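Local structure of Esterase/lipase (Lactobacillus rhamnosus, 4N5H) at residues C89-L92 and A93-Y97. The protein probably hydrolyses carboxylic esters, and may also transfer acyl groups, as a serine esterase of the alpha/beta hydrolase fold. The protein carries 1 engineered substitution. Residues are numbered along the deposited sequence; the frame is centred on the assembly and turned at random.
Sequences CRYL and ASQGY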
loop_
_atom_site.group_PDB
_atom_site.type_symbol
_atom_site.label_atom_id
_atom_site.label_comp_id
_atom_site.label_asym_id
_atom_site.label_seq_id
_atom_site.Cartn_x
_atom_site.Cartn_y
_atom_site.Cartn_z
ATOM N N CYS A 89 -10.218 10.092 14.729
ATOM C CA CYS A 89 -9.427 10.024 15.973
ATOM C C CYS A 89 -8.038 10.595 15.802
ATOM O O CYS A 89 -7.545 11.304 16.685
ATOM C CB CYS A 89 -9.384 8.612 16.517
ATOM S SG CYS A 89 -10.971 8.023 17.208
ATOM N N ARG A 90 -7.346 10.264 14.695
ATOM C CA ARG A 90 -6.021 10.857 14.470
ATOM C C ARG A 90 -6.114 12.368 14.393
ATOM O O ARG A 90 -5.246 13.107 14.921
ATOM C CB ARG A 90 -5.447 10.355 13.139
ATOM C CG ARG A 90 -5.056 8.886 13.106
ATOM C CD ARG A 90 -4.835 8.381 11.668
ATOM N NE ARG A 90 -4.289 7.028 11.738
ATOM C CZ ARG A 90 -4.551 6.040 10.832
ATOM N NH1 ARG A 90 -5.270 6.223 9.746
ATOM N NH2 ARG A 90 -4.016 4.854 10.997
ATOM N N TYR A 91 -7.142 12.867 13.703
ATOM C CA TYR A 91 -7.296 14.323 13.628
ATOM C C TYR A 91 -7.378 14.942 15.034
ATOM O O TYR A 91 -6.674 15.906 15.376
ATOM C CB TYR A 91 -8.478 14.834 12.762
ATOM C CG TYR A 91 -8.537 16.320 12.841
ATOM C CD1 TYR A 91 -7.580 17.111 12.142
ATOM C CD2 TYR A 91 -9.484 16.962 13.642
ATOM C CE1 TYR A 91 -7.590 18.474 12.290
ATOM C CE2 TYR A 91 -9.450 18.350 13.768
ATOM C CZ TYR A 91 -8.498 19.069 13.116
ATOM O OH TYR A 91 -8.485 20.458 13.193
ATOM N N LEU A 92 -8.254 14.408 15.839
ATOM C CA LEU A 92 -8.384 14.989 17.182
ATOM C C LEU A 92 -7.059 14.915 17.931
ATOM O O LEU A 92 -6.653 15.881 18.576
ATOM C CB LEU A 92 -9.519 14.302 17.930
ATOM C CG LEU A 92 -10.890 14.318 17.311
ATOM C CD1 LEU A 92 -11.869 13.490 18.124
ATOM C CD2 LEU A 92 -11.329 15.801 17.124
ATOM N N ALA A 93 -6.372 13.776 17.881
ATOM C CA ALA A 93 -5.067 13.623 18.550
ATOM C C ALA A 93 -4.034 14.636 18.046
ATOM O O ALA A 93 -3.264 15.183 18.851
ATOM C CB ALA A 93 -4.506 12.182 18.343
ATOM N N SER A 94 -4.080 14.927 16.765
ATOM C CA SER A 94 -3.117 15.845 16.164
ATOM C C SER A 94 -3.245 17.272 16.736
ATOM O O SER A 94 -2.281 18.056 16.620
ATOM C CB SER A 94 -3.266 15.915 14.612
ATOM O OG SER A 94 -4.386 16.705 14.217
ATOM N N GLN A 95 -4.374 17.584 17.304
ATOM C CA GLN A 95 -4.674 18.869 17.952
ATOM C C GLN A 95 -4.167 18.943 19.382
ATOM O O GLN A 95 -4.347 20.032 20.005
ATOM C CB GLN A 95 -6.136 19.211 17.793
ATOM C CG GLN A 95 -6.628 19.342 16.373
ATOM C CD GLN A 95 -5.733 20.260 15.577
ATOM O OE1 GLN A 95 -5.742 21.465 15.807
ATOM N NE2 GLN A 95 -4.983 19.718 14.642
ATOM N N GLY A 96 -3.506 17.926 19.896
ATOM C CA GLY A 96 -2.928 17.920 21.200
ATOM C C GLY A 96 -3.688 17.162 22.286
ATOM O O GLY A 96 -3.731 17.569 23.480
ATOM N N TYR A 97 -4.402 16.114 21.870
ATOM C CA TYR A 97 -5.276 15.357 22.747
ATOM C C TYR A 97 -4.846 13.877 22.734
ATOM O O TYR A 97 -4.358 13.383 21.734
ATOM C CB TYR A 97 -6.759 15.408 22.304
ATOM C CG TYR A 97 -7.293 16.818 22.437
ATOM C CD1 TYR A 97 -7.029 17.713 21.407
ATOM C CD2 TYR A 97 -7.864 17.300 23.616
ATOM C CE1 TYR A 97 -7.337 19.065 21.545
ATOM C CE2 TYR A 97 -8.237 18.670 23.741
ATOM C CZ TYR A 97 -7.974 19.522 22.701
ATOM O OH TYR A 97 -8.356 20.881 22.780
#
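A93 N bonds to C89 O at 3.0 Å, as in a regular turn of helix 86-94. The methyl group of A93 rests against Y56 of strand 52-58. S94 N repeats the pattern with R90 O at 2.8 Å. The hydroxyl of S94 also turns back on the helix. With chi1 at 77°, S94 OG sits between its own backbone N and carbonyl carbon and donates to Y91 O at 2.7 Å. S94 OG in turn accepts a bond from Q95 NE2 at 3.1 Å and lies close to the plane of the Q95 amide. The serine thus links the Q95 amide to the helix backbone.

Q95 N donates a hydrogen bond to L92 O at 3.1 Å, and only a weak one to Y91 O. The bonding here shifts from four residues back to three, and G96 N continues it with A93 O. The Q95 side chain bends at chi2 (-50°) and folds back over the Y91 ring. Q95 CG makes an off-centre CH-pi contact, 4.2 Å from the centroid of the Y91 ring. The Q95 amide is turned almost parallel to the ring, the planes 9° apart, and Q95 CD comes near the phenol oxygen of Y91. The S94 bond limits rotation of this amide. L295 of helix 288-311 touches both Y91 and Q95.

G96 leaves the helix with positive phi. Y97 then starts the extended chain. The edge of the Y97 ring faces L92 O, with Y97 CD1 at 3.4 Å from that oxygen. Y97 OH is hydrogen-bonded to D302 and R299. This glycine-terminated helix end leads into strand 98-102, closing the beta-alpha-beta crossover from strand 66-72 that belongs to the alpha/beta hydrolase fold.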